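PDB 6ZXU: oxidoreductase, NAD-binding/iron-sulfur cluster-binding protein from Nitratireductor pacificus pht-3B, which acts as a catabolic reductive dehalogenase, binding cobalamin (B12) and two [4Fe-4S] clusters that probably supply the cobalt with electrons. Local coordinates for residues 81-86 / 352-357; 358-363 / 471-476; 371-376 / 521-526. All coordinates share one frame; numbering follows the deposited sequence.

Interaction 1: residues 81-86 / 352-357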
ATOM      1  N   ALA A  81      11.031 -15.014  -0.966  1.00 23.58           N
ATOM      2  CA  ALA A  81      11.869 -14.866  -2.181  1.00 25.49           C
ATOM      3  C   ALA A  81      11.708 -16.059  -3.112  1.00 23.65           C
ATOM      4  O   ALA A  81      11.606 -15.888  -4.321  1.00 24.15           O
ATOM      5  CB  ALA A  81      13.344 -14.677  -1.765  1.00 25.50           C
ATOM      6  N   ARG A  82      11.670 -17.280  -2.557  1.00 24.04           N
ATOM      7  CA  ARG A  82      11.544 -18.454  -3.395  1.00 25.19           C
ATOM      8  C   ARG A  82      10.199 -18.465  -4.052  1.00 24.71           C
ATOM      9  O   ARG A  82      10.065 -18.892  -5.158  1.00 29.44           O
ATOM     10  CB  ARG A  82      11.763 -19.727  -2.571  1.00 28.11           C
ATOM     11  CG  ARG A  82      13.237 -19.990  -2.191  1.00 31.09           C
ATOM     12  CD  ARG A  82      13.456 -21.438  -1.741  1.00 35.86           C
ATOM     13  NE  ARG A  82      12.690 -21.730  -0.515  1.00 38.80           N
ATOM     14  CZ  ARG A  82      13.110 -21.483   0.729  1.00 34.52           C
ATOM     15  NH1 ARG A  82      14.342 -20.979   0.933  1.00 35.15           N
ATOM     16  NH2 ARG A  82      12.311 -21.753   1.779  1.00 36.85           N
ATOM     17  N   LEU A  83       9.175 -18.052  -3.315  1.00 25.13           N
ATOM     18  CA  LEU A  83       7.863 -17.951  -3.888  1.00 24.47           C
ATOM     19  C   LEU A  83       7.857 -16.982  -5.060  1.00 24.70           C
ATOM     20  O   LEU A  83       7.323 -17.280  -6.099  1.00 24.90           O
ATOM     21  CB  LEU A  83       6.892 -17.482  -2.836  1.00 24.94           C
ATOM     22  CG  LEU A  83       5.498 -17.218  -3.322  1.00 25.59           C
ATOM     23  CD1 LEU A  83       4.876 -18.542  -3.719  1.00 32.40           C
ATOM     24  CD2 LEU A  83       4.679 -16.528  -2.183  1.00 28.12           C
ATOM     25  N   PHE A  84       8.446 -15.796  -4.881  1.00 27.06           N
ATOM     26  CA  PHE A  84       8.437 -14.797  -5.938  1.00 24.82           C
ATOM     27  C   PHE A  84       9.269 -15.189  -7.152  1.00 23.71           C
ATOM     28  O   PHE A  84       8.919 -14.814  -8.253  1.00 20.66           O
ATOM     29  CB  PHE A  84       8.895 -13.411  -5.399  1.00 25.06           C
ATOM     30  CG  PHE A  84       8.055 -12.876  -4.281  1.00 23.53           C
ATOM     31  CD1 PHE A  84       6.686 -13.179  -4.184  1.00 24.04           C
ATOM     32  CD2 PHE A  84       8.596 -11.967  -3.368  1.00 23.18           C
ATOM     33  CE1 PHE A  84       5.924 -12.695  -3.112  1.00 21.14           C
ATOM     34  CE2 PHE A  84       7.834 -11.458  -2.332  1.00 23.64           C
ATOM     35  CZ  PHE A  84       6.509 -11.818  -2.181  1.00 21.51           C
ATOM     36  N   THR A  85      10.328 -15.975  -6.933  1.00 22.58           N
ATOM     37  CA  THR A  85      11.087 -16.601  -7.997  1.00 23.76           C
ATOM     38  C   THR A  85      10.307 -17.384  -9.057  1.00 24.25           C
ATOM     39  O   THR A  85      10.611 -17.308 -10.246  1.00 25.74           O
ATOM     40  CB  THR A  85      12.140 -17.528  -7.399  1.00 26.52           C
ATOM     41  OG1 THR A  85      13.004 -16.769  -6.543  1.00 26.41           O
ATOM     42  CG2 THR A  85      12.918 -18.197  -8.466  1.00 26.59           C
ATOM     43  N   ARG A  86       9.217 -18.032  -8.659  1.00 26.39           N
ATOM     44  CA  ARG A  86       8.336 -18.757  -9.590  1.00 25.90           C
ATOM     45  C   ARG A  86       7.710 -17.843 -10.612  1.00 26.06           C
ATOM     46  O   ARG A  86       7.195 -18.296 -11.625  1.00 26.43           O
ATOM     47  CB  ARG A  86       7.209 -19.490  -8.795  1.00 31.70           C
ATOM     48  CG  ARG A  86       7.839 -20.271  -7.629  1.00 36.72           C
ATOM     49  CD  ARG A  86       7.041 -21.375  -6.984  1.00 52.03           C
ATOM     50  NE  ARG A  86       5.647 -21.057  -6.694  1.00 56.46           N
ATOM     51  CZ  ARG A  86       4.591 -21.436  -7.424  1.00 71.28           C
ATOM     52  NH1 ARG A  86       3.354 -21.113  -7.006  1.00 69.64           N
ATOM     53  NH2 ARG A  86       4.755 -22.123  -8.567  1.00 79.68           N
ATOM     54  N   GLN A 352      -2.113 -14.016  -5.185  1.00 18.52           N
ATOM     55  CA  GLN A 352      -2.862 -15.270  -4.997  1.00 20.71           C
ATOM     56  C   GLN A 352      -2.052 -16.363  -4.324  1.00 23.09           C
ATOM     57  O   GLN A 352      -2.559 -17.132  -3.529  1.00 25.50           O
ATOM     58  CB  GLN A 352      -3.442 -15.751  -6.304  1.00 24.67           C
ATOM     59  CG  GLN A 352      -4.565 -14.926  -6.847  1.00 29.08           C
ATOM     60  CD  GLN A 352      -4.925 -15.374  -8.295  1.00 46.28           C
ATOM     61  OE1 GLN A 352      -4.110 -16.016  -9.022  1.00 42.98           O
ATOM     62  NE2 GLN A 352      -6.151 -15.013  -8.732  1.00 49.96           N
ATOM     63  N   ASN A 353      -0.796 -16.459  -4.644  1.00 22.74           N
ATOM     64  CA  ASN A 353       0.025 -17.499  -4.107  1.00 22.13           C
ATOM     65  C   ASN A 353       0.628 -17.247  -2.783  1.00 22.54           C
ATOM     66  O   ASN A 353       1.319 -18.103  -2.256  1.00 22.36           O
ATOM     67  CB  ASN A 353       1.070 -17.895  -5.121  1.00 21.53           C
ATOM     68  CG  ASN A 353       0.423 -18.623  -6.310  1.00 26.60           C
ATOM     69  OD1 ASN A 353       0.105 -19.814  -6.222  1.00 29.42           O
ATOM     70  ND2 ASN A 353       0.159 -17.896  -7.397  1.00 23.08           N
ATOM     71  N   MET A 354       0.447 -16.051  -2.231  1.00 19.95           N
ATOM     72  CA  MET A 354       0.789 -15.822  -0.832  1.00 19.64           C
ATOM     73  C   MET A 354      -0.278 -16.362   0.117  1.00 20.46           C
ATOM     74  O   MET A 354      -0.009 -16.591   1.297  1.00 20.99           O
ATOM     75  CB  MET A 354       1.057 -14.334  -0.564  1.00 21.64           C
ATOM     76  CG  MET A 354       2.433 -13.860  -1.012  1.00 20.18           C
ATOM     77  SD  MET A 354       2.819 -12.154  -0.513  1.00 21.47           S
ATOM     78  CE  MET A 354       1.719 -11.180  -1.564  1.00 20.68           C
ATOM     79  N   VAL A 355      -1.501 -16.586  -0.388  1.00 21.03           N
ATOM     80  CA  VAL A 355      -2.607 -16.995   0.462  1.00 22.44           C
ATOM     81  C   VAL A 355      -2.300 -18.325   1.246  1.00 25.32           C
ATOM     82  O   VAL A 355      -2.516 -18.367   2.469  1.00 21.77           O
ATOM     83  CB  VAL A 355      -3.896 -17.098  -0.297  1.00 24.00           C
ATOM     84  CG1 VAL A 355      -4.983 -17.623   0.608  1.00 27.81           C
ATOM     85  CG2 VAL A 355      -4.289 -15.736  -0.850  1.00 23.26           C
ATOM     86  N   PRO A 356      -1.698 -19.334   0.614  1.00 23.84           N
ATOM     87  CA  PRO A 356      -1.445 -20.568   1.387  1.00 26.99           C
ATOM     88  C   PRO A 356      -0.425 -20.394   2.483  1.00 25.82           C
ATOM     89  O   PRO A 356      -0.335 -21.280   3.351  1.00 23.92           O
ATOM     90  CB  PRO A 356      -0.897 -21.538   0.310  1.00 25.01           C
ATOM     91  CG  PRO A 356      -1.508 -21.040  -0.960  1.00 25.46           C
ATOM     92  CD  PRO A 356      -1.466 -19.560  -0.820  1.00 27.46           C
ATOM     93  N   LEU A 357       0.301 -19.262   2.480  1.00 21.73           N
ATOM     94  CA  LEU A 357       1.337 -19.035   3.466  1.00 23.23           C
ATOM     95  C   LEU A 357       0.890 -18.184   4.621  1.00 19.43           C
ATOM     96  O   LEU A 357       1.698 -17.824   5.428  1.00 18.03           O
ATOM     97  CB  LEU A 357       2.587 -18.423   2.820  1.00 23.94           C
ATOM     98  CG  LEU A 357       3.187 -19.144   1.598  1.00 28.75           C
ATOM     99  CD1 LEU A 357       4.559 -18.579   1.288  1.00 27.41           C
ATOM    100  CD2 LEU A 357       3.318 -20.615   1.827  1.00 30.48           C
TER
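A helix-helix contact joins the end of helix 74-85 to the end of helix 342-354 and the short 3-10 turn 355-357 after it, with Leu-83 pressed against Asn-353, Met-354 and Leu-357. Leu-83 swings CG to the side opposite its backbone N (chi1 175°), which carries both methyls across to the other helix. CD2 lies 3.7 Å from Met-354 CG and also meets Leu-357 CD1 at 4.0 Å, while CD1 rests near Asn-353 CB at 4.1 Å. A branched, apolar residue suits this place because its two methyls can serve different neighbours. With an alanine here both methyls would be missing, and Met-354 and Leu-357 would probably face a gap between the helices. Beside the leucine, Met-354 and Phe-84 make a Met-aromatic contact. The sulfur comes in at the ring edge, 87° off the ring normal, with SD 4.1 Å from Phe-84 CZ and equally close to CE1, so the slightly positive ring hydrogens probably face it. Met-354 CG anti to the carbonyl carbon (chi1 -79°) and a near-extended chi2 carry SD to the ring; the bend at chi3 turns the CE methyl away. On the solvent-facing flank the chemistry turns polar but loose: Asn-353 OD1 lies at the edge of the Arg-86 guanidinium, in its plane, with NH1 3.6 Å away and the amide turned almost perpendicular to it. The asparagine's firmer bond runs from ND2 back to Pro-349 O within its own helix. Met-174 and Ala-177 of helix 168-190 and Glu-458 of helix 445-469 also pack against Phe-84. The arrangement, away from the cofactor sites, is typical of helix-helix packing, with apolar side chains between the helices and a polar pair at the rim.

Interaction 2: residues 358-363 / 471-476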
ATOM      1  N   GLN A 358      -0.408 -17.864   4.691  1.00 22.09           N
ATOM      2  CA  GLN A 358      -0.909 -16.839   5.688  1.00 19.33           C
ATOM      3  C   GLN A 358      -0.779 -17.260   7.136  1.00 18.73           C
ATOM      4  O   GLN A 358      -0.612 -16.432   7.996  1.00 19.63           O
ATOM      5  CB  GLN A 358      -2.332 -16.429   5.355  1.00 17.98           C
ATOM      6  CG  GLN A 358      -2.315 -15.529   4.137  1.00 20.91           C
ATOM      7  CD  GLN A 358      -3.655 -14.902   3.829  1.00 22.79           C
ATOM      8  OE1 GLN A 358      -4.526 -14.842   4.670  1.00 20.08           O
ATOM      9  NE2 GLN A 358      -3.825 -14.454   2.622  1.00 21.12           N
ATOM     10  N   GLY A 359      -0.792 -18.560   7.432  1.00 19.98           N
ATOM     11  CA  GLY A 359      -0.478 -19.047   8.748  1.00 20.49           C
ATOM     12  C   GLY A 359      -1.548 -19.890   9.448  1.00 20.26           C
ATOM     13  O   GLY A 359      -2.489 -20.330   8.821  1.00 22.73           O
ATOM     14  N   THR A 360      -1.426 -20.001  10.768  1.00 22.52           N
ATOM     15  CA  THR A 360      -2.077 -20.993  11.584  1.00 25.32           C
ATOM     16  C   THR A 360      -3.145 -20.381  12.480  1.00 21.29           C
ATOM     17  O   THR A 360      -3.033 -19.247  12.907  1.00 22.73           O
ATOM     18  CB  THR A 360      -1.076 -21.647  12.591  1.00 27.30           C
ATOM     19  OG1 THR A 360      -0.423 -20.627  13.420  1.00 24.19           O
ATOM     20  CG2 THR A 360      -0.059 -22.450  11.869  1.00 29.30           C
ATOM     21  N   ARG A 361      -4.217 -21.110  12.693  1.00 25.13           N
ATOM     22  CA  ARG A 361      -5.257 -20.718  13.629  1.00 24.11           C
ATOM     23  C   ARG A 361      -5.156 -21.449  14.977  1.00 28.60           C
ATOM     24  O   ARG A 361      -5.700 -20.980  15.947  1.00 28.77           O
ATOM     25  CB  ARG A 361      -6.617 -20.968  13.031  1.00 23.03           C
ATOM     26  CG  ARG A 361      -6.927 -20.262  11.739  1.00 23.52           C
ATOM     27  CD  ARG A 361      -8.257 -20.651  11.218  1.00 22.67           C
ATOM     28  NE  ARG A 361      -8.588 -20.117   9.876  1.00 28.08           N
ATOM     29  CZ  ARG A 361      -8.105 -20.595   8.726  1.00 29.64           C
ATOM     30  NH1 ARG A 361      -7.221 -21.573   8.744  1.00 32.85           N
ATOM     31  NH2 ARG A 361      -8.477 -20.079   7.565  1.00 27.81           N
ATOM     32  N   GLU A 362      -4.386 -22.535  15.031  1.00 31.23           N
ATOM     33  CA  GLU A 362      -4.301 -23.371  16.250  1.00 32.45           C
ATOM     34  C   GLU A 362      -3.246 -22.856  17.189  1.00 31.91           C
ATOM     35  O   GLU A 362      -2.268 -22.259  16.750  1.00 25.61           O
ATOM     36  CB  GLU A 362      -4.005 -24.832  15.871  1.00 34.80           C
ATOM     37  CG  GLU A 362      -2.501 -25.127  15.642  1.00 42.12           C
ATOM     38  CD  GLU A 362      -1.978 -25.001  14.156  1.00 52.67           C
ATOM     39  OE1 GLU A 362      -0.740 -25.244  13.951  1.00 47.93           O
ATOM     40  OE2 GLU A 362      -2.767 -24.647  13.188  1.00 52.28           O
ATOM     41  N   LYS A 363      -3.429 -23.086  18.506  1.00 27.65           N
ATOM     42  CA  LYS A 363      -2.417 -22.663  19.498  1.00 27.54           C
ATOM     43  C   LYS A 363      -1.107 -23.369  19.230  1.00 27.13           C
ATOM     44  O   LYS A 363      -1.088 -24.540  18.794  1.00 30.40           O
ATOM     45  CB  LYS A 363      -2.862 -22.924  20.933  1.00 29.45           C
ATOM     46  CG  LYS A 363      -4.103 -22.151  21.310  1.00 33.41           C
ATOM     47  CD  LYS A 363      -3.917 -20.628  21.291  1.00 35.42           C
ATOM     48  CE  LYS A 363      -5.255 -19.854  21.563  1.00 37.29           C
ATOM     49  NZ  LYS A 363      -5.180 -18.334  21.303  1.00 32.09           N
ATOM     50  N   GLY A 471       7.034 -19.876  18.276  1.00 26.54           N
ATOM     51  CA  GLY A 471       6.018 -20.677  18.924  1.00 25.74           C
ATOM     52  C   GLY A 471       4.797 -19.917  19.387  1.00 28.67           C
ATOM     53  O   GLY A 471       4.154 -20.297  20.387  1.00 22.62           O
ATOM     54  N   TYR A 472       4.413 -18.878  18.618  1.00 25.82           N
ATOM     55  CA  TYR A 472       3.161 -18.155  18.874  1.00 21.11           C
ATOM     56  C   TYR A 472       2.332 -18.162  17.641  1.00 22.10           C
ATOM     57  O   TYR A 472       2.807 -17.752  16.566  1.00 23.14           O
ATOM     58  CB  TYR A 472       3.481 -16.729  19.341  1.00 22.49           C
ATOM     59  CG  TYR A 472       4.124 -16.699  20.669  1.00 23.52           C
ATOM     60  CD1 TYR A 472       3.354 -16.707  21.835  1.00 26.28           C
ATOM     61  CD2 TYR A 472       5.498 -16.685  20.801  1.00 25.38           C
ATOM     62  CE1 TYR A 472       3.938 -16.721  23.091  1.00 25.26           C
ATOM     63  CE2 TYR A 472       6.092 -16.709  22.039  1.00 27.94           C
ATOM     64  CZ  TYR A 472       5.305 -16.683  23.184  1.00 27.89           C
ATOM     65  OH  TYR A 472       5.919 -16.659  24.403  1.00 32.89           O
ATOM     66  N   SER A 473       1.134 -18.693  17.712  1.00 18.38           N
ATOM     67  CA  SER A 473       0.302 -18.860  16.549  1.00 18.52           C
ATOM     68  C   SER A 473       0.056 -17.421  15.919  1.00 18.49           C
ATOM     69  O   SER A 473      -0.051 -16.452  16.628  1.00 18.98           O
ATOM     70  CB  SER A 473      -1.030 -19.464  16.923  1.00 16.97           C
ATOM     71  OG  SER A 473      -1.785 -19.835  15.821  1.00 17.31           O
ATOM     72  N   ALA A 474       0.017 -17.367  14.611  1.00 17.48           N
ATOM     73  CA  ALA A 474      -0.142 -16.080  13.902  1.00 18.31           C
ATOM     74  C   ALA A 474      -0.625 -16.369  12.509  1.00 18.71           C
ATOM     75  O   ALA A 474      -0.191 -17.338  11.871  1.00 19.10           O
ATOM     76  CB  ALA A 474       1.149 -15.329  13.892  1.00 17.54           C
ATOM     77  N   ARG A 475      -1.577 -15.561  12.050  1.00 18.64           N
ATOM     78  CA  ARG A 475      -2.140 -15.666  10.725  1.00 17.05           C
ATOM     79  C   ARG A 475      -2.319 -14.277  10.139  1.00 15.90           C
ATOM     80  O   ARG A 475      -2.828 -13.377  10.821  1.00 12.35           O
ATOM     81  CB  ARG A 475      -3.471 -16.361  10.793  1.00 17.10           C
ATOM     82  CG  ARG A 475      -4.047 -16.535   9.430  1.00 17.27           C
ATOM     83  CD  ARG A 475      -5.134 -17.508   9.329  1.00 18.68           C
ATOM     84  NE  ARG A 475      -5.704 -17.474   7.976  1.00 20.33           N
ATOM     85  CZ  ARG A 475      -5.388 -18.267   6.938  1.00 20.51           C
ATOM     86  NH1 ARG A 475      -4.458 -19.214   7.047  1.00 20.18           N
ATOM     87  NH2 ARG A 475      -6.018 -18.133   5.804  1.00 19.45           N
ATOM     88  N   SER A 476      -1.886 -14.062   8.889  1.00 15.51           N
ATOM     89  CA  SER A 476      -2.156 -12.750   8.247  1.00 15.58           C
ATOM     90  C   SER A 476      -3.521 -12.760   7.562  1.00 14.08           C
ATOM     91  O   SER A 476      -4.114 -13.788   7.296  1.00 15.42           O
ATOM     92  CB  SER A 476      -1.049 -12.372   7.255  1.00 15.63           C
ATOM     93  OG  SER A 476      -1.089 -13.179   6.156  1.00 17.30           O
TER
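Arg-475 is held by residues 358-363 through a stacked guanidinium pair, beside a single beta bridge that ties Gly-359 to the outermost strand, 474-477. Its long chain is extended, with CG anti to the backbone N (chi1 -178°), and the flat end is sandwiched: Gln-358 CB sits over the centre of one face, and the guanidinium of Arg-361 lies on the opposite face, planes 20° and centres 4.0 Å apart. Face-to-face stacking keeps the N-H groups of both at the edges, and a salt bridge from Arg-361 NE to Glu-483 probably eases the like-charge contact. At the guanidinium edge, Arg-475 NH1 donates to Gly-359 O at 2.9 Å, nearly in plane. Glycine suits position 359, since a CB would collide with Ala-474 O and, at these backbone angles, with Gln-358 O. On either side of the bridge run Ser-476 N to Gln-358 O (2.8 Å) and Thr-360 N to Ala-474 O (3.1 Å). Farther along, Ser-473 is small enough to turn its hydroxyl into the bend of the loop, where His-420 NE2 also bonds it: OG accepts from Thr-360 OG1 at 2.9 Å and donates to Glu-362 O at 2.6 Å, approaching that oxygen from above its carbonyl plane.

Interaction 3: residues 371-376 / 521-526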
ATOM      1  N   GLY A 371      14.763 -14.852  21.515  1.00 34.00           N
ATOM      2  CA  GLY A 371      15.304 -14.049  22.607  1.00 33.78           C
ATOM      3  C   GLY A 371      14.280 -13.931  23.744  1.00 33.09           C
ATOM      4  O   GLY A 371      13.370 -14.736  23.852  1.00 34.21           O
ATOM      5  N   ASP A 372      14.433 -12.901  24.547  1.00 28.80           N
ATOM      6  CA  ASP A 372      13.582 -12.708  25.706  1.00 33.90           C
ATOM      7  C   ASP A 372      12.252 -12.090  25.322  1.00 29.30           C
ATOM      8  O   ASP A 372      12.173 -10.955  24.865  1.00 31.58           O
ATOM      9  CB  ASP A 372      14.299 -11.781  26.685  1.00 36.05           C
ATOM     10  CG  ASP A 372      13.453 -11.489  27.951  1.00 35.46           C
ATOM     11  OD1 ASP A 372      12.496 -12.218  28.247  1.00 40.30           O
ATOM     12  OD2 ASP A 372      13.783 -10.515  28.641  1.00 41.09           O
ATOM     13  N   LEU A 373      11.216 -12.859  25.482  1.00 30.90           N
ATOM     14  CA  LEU A 373       9.874 -12.456  25.122  1.00 28.20           C
ATOM     15  C   LEU A 373       9.007 -12.174  26.344  1.00 29.53           C
ATOM     16  O   LEU A 373       7.778 -12.199  26.272  1.00 26.09           O
ATOM     17  CB  LEU A 373       9.257 -13.557  24.267  1.00 27.66           C
ATOM     18  CG  LEU A 373      10.028 -13.806  22.980  1.00 28.36           C
ATOM     19  CD1 LEU A 373       9.438 -14.970  22.233  1.00 28.52           C
ATOM     20  CD2 LEU A 373       9.987 -12.557  22.096  1.00 29.47           C
ATOM     21  N   SER A 374       9.636 -11.934  27.468  1.00 31.15           N
ATOM     22  CA  SER A 374       8.885 -11.869  28.729  1.00 32.73           C
ATOM     23  C   SER A 374       8.305 -10.514  28.997  1.00 32.93           C
ATOM     24  O   SER A 374       7.404 -10.395  29.819  1.00 33.67           O
ATOM     25  CB  SER A 374       9.780 -12.261  29.941  1.00 33.12           C
ATOM     26  OG  SER A 374      10.804 -11.307  30.167  1.00 29.97           O
ATOM     27  N   ASP A 375       8.792  -9.486  28.282  1.00 31.96           N
ATOM     28  CA  ASP A 375       8.277  -8.093  28.449  1.00 29.48           C
ATOM     29  C   ASP A 375       7.354  -7.703  27.267  1.00 29.29           C
ATOM     30  O   ASP A 375       7.818  -7.595  26.155  1.00 24.55           O
ATOM     31  CB  ASP A 375       9.460  -7.148  28.557  1.00 29.96           C
ATOM     32  CG  ASP A 375       9.053  -5.689  28.801  1.00 32.75           C
ATOM     33  OD1 ASP A 375       7.898  -5.293  28.577  1.00 36.64           O
ATOM     34  OD2 ASP A 375       9.890  -4.938  29.322  1.00 40.96           O
ATOM     35  N   PRO A 376       6.046  -7.563  27.514  1.00 30.24           N
ATOM     36  CA  PRO A 376       5.147  -7.221  26.419  1.00 26.62           C
ATOM     37  C   PRO A 376       5.374  -5.792  25.845  1.00 24.54           C
ATOM     38  O   PRO A 376       5.197  -5.610  24.661  1.00 26.33           O
ATOM     39  CB  PRO A 376       3.744  -7.393  27.007  1.00 25.99           C
ATOM     40  CG  PRO A 376       3.955  -8.022  28.321  1.00 29.56           C
ATOM     41  CD  PRO A 376       5.319  -7.677  28.779  1.00 29.24           C
ATOM     42  N   THR A 521      -2.196 -12.642  16.223  1.00 17.64           N
ATOM     43  CA  THR A 521      -1.224 -13.452  16.899  1.00 18.94           C
ATOM     44  C   THR A 521      -1.554 -13.625  18.363  1.00 20.10           C
ATOM     45  O   THR A 521      -2.261 -12.840  18.949  1.00 19.72           O
ATOM     46  CB  THR A 521       0.194 -12.879  16.714  1.00 19.41           C
ATOM     47  OG1 THR A 521       1.198 -13.774  17.239  1.00 19.53           O
ATOM     48  CG2 THR A 521       0.386 -11.495  17.276  1.00 18.44           C
ATOM     49  N   ASP A 522      -0.881 -14.623  18.983  1.00 23.66           N
ATOM     50  CA  ASP A 522      -0.853 -14.782  20.453  1.00 21.60           C
ATOM     51  C   ASP A 522       0.374 -14.214  21.138  1.00 22.12           C
ATOM     52  O   ASP A 522       0.419 -14.175  22.373  1.00 22.64           O
ATOM     53  CB  ASP A 522      -1.022 -16.283  20.826  1.00 21.30           C
ATOM     54  CG  ASP A 522      -2.405 -16.799  20.512  1.00 26.29           C
ATOM     55  OD1 ASP A 522      -3.427 -15.991  20.614  1.00 23.11           O
ATOM     56  OD2 ASP A 522      -2.452 -18.007  20.118  1.00 25.16           O
ATOM     57  N   LEU A 523       1.358 -13.692  20.397  1.00 19.42           N
ATOM     58  CA  LEU A 523       2.494 -13.059  21.042  1.00 18.72           C
ATOM     59  C   LEU A 523       2.089 -11.951  21.961  1.00 20.25           C
ATOM     60  O   LEU A 523       1.431 -11.012  21.555  1.00 21.29           O
ATOM     61  CB  LEU A 523       3.451 -12.514  20.014  1.00 21.03           C
ATOM     62  CG  LEU A 523       4.682 -11.848  20.541  1.00 24.06           C
ATOM     63  CD1 LEU A 523       5.615 -12.910  21.120  1.00 29.06           C
ATOM     64  CD2 LEU A 523       5.392 -11.049  19.450  1.00 28.34           C
ATOM     65  N   PRO A 524       2.438 -12.024  23.252  1.00 24.79           N
ATOM     66  CA  PRO A 524       2.032 -10.943  24.195  1.00 25.06           C
ATOM     67  C   PRO A 524       2.700  -9.617  23.917  1.00 23.56           C
ATOM     68  O   PRO A 524       3.933  -9.560  23.864  1.00 22.70           O
ATOM     69  CB  PRO A 524       2.449 -11.490  25.611  1.00 24.79           C
ATOM     70  CG  PRO A 524       2.480 -12.958  25.399  1.00 24.19           C
ATOM     71  CD  PRO A 524       2.965 -13.197  23.972  1.00 25.19           C
ATOM     72  N   MET A 525       1.865  -8.574  23.736  1.00 23.84           N
ATOM     73  CA  MET A 525       2.354  -7.248  23.370  1.00 23.91           C
ATOM     74  C   MET A 525       1.549  -6.207  24.098  1.00 21.07           C
ATOM     75  O   MET A 525       0.344  -6.413  24.209  1.00 22.76           O
ATOM     76  CB  MET A 525       2.195  -7.038  21.856  1.00 21.00           C
ATOM     77  CG  MET A 525       2.990  -7.962  20.997  1.00 22.38           C
ATOM     78  SD  MET A 525       2.638  -7.915  19.213  1.00 24.09           S
ATOM     79  CE  MET A 525       0.960  -8.528  19.206  1.00 19.95           C
ATOM     80  N   SER A 526       2.175  -5.123  24.501  1.00 18.89           N
ATOM     81  CA  SER A 526       1.430  -3.948  24.932  1.00 21.73           C
ATOM     82  C   SER A 526       0.640  -3.324  23.750  1.00 20.97           C
ATOM     83  O   SER A 526       1.128  -3.278  22.613  1.00 25.35           O
ATOM     84  CB  SER A 526       2.337  -2.894  25.493  1.00 23.26           C
ATOM     85  OG  SER A 526       3.088  -3.459  26.530  1.00 28.64           O
TER
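Pro-376 and Ser-526 make the one hydrogen bond between residues 371-376, where helix 376-390 starts, and the loop after strand 514-521: Ser-526 N donates to Pro-376 O at 3.1 Å, nearly straight at the hydrogen (164°) but arriving from high above the carbonyl plane. The serine's OG, set beside its own backbone N (chi1 -56°), also comes over the same peptide, 3.3 Å from Pro-376 C. Met-525 adds a CA-H...O contact, with CA 3.5 Å from Pro-376 O, and Pro-376 CA meets Pro-524 O at 3.7 Å. A looser apolar touch joins Leu-373 CD1 to Leu-523 CD1 at 4.5 Å.

The next shell fixes these loops. Proline, which has no N-H to satisfy, suits the first turn of helix 376-390, and Asp-375 before it is the N-cap, OD1 taking weak bonds from Gly-377 N and Arg-378 N. Upstream, Asp-372 closes an Asx turn: OD1 accepts from Ser-374 N and, through its syn lone pair, from Ser-374 OG at 2.7 Å. Across the contact Thr-521 OG1 accepts from Leu-523 N at 3.2 Å, an ST turn leading out of strand 514-521. Asn-379 ND2 bonds to both Leu-373 O and Pro-524 O, stapling the loops together. Leu-523 and Met-525 pack on Ile-383 of helix 376-390, and Met-525 also rests on Tyr-422 and Val-424 of strand 422-429.

In the fold
The chain passes straight from interaction 1 into interaction 2 at residues 357 and 358. Interaction 1 is partly buried and mostly apolar, with Leu-83, Phe-84 and Met-354 buried and Arg-86 exposed at the rim. Interaction 2 is held by several backbone and side-chain hydrogen bonds; its buried strand residues face a loop running from buried Gln-358 to exposed, charged Arg-361, Glu-362 and Lys-363. Interaction 3, its centre about 27 Å from the centre of the chain, has one backbone bond and sets partly exposed loops against buried Leu-523 and Met-525. Interactions 2 and 3 serve neighbouring strands 474-477 and 514-521 of one antiparallel sheet, and Lys-363 NZ bridges to Asp-522 OD2 at 3.0 Å.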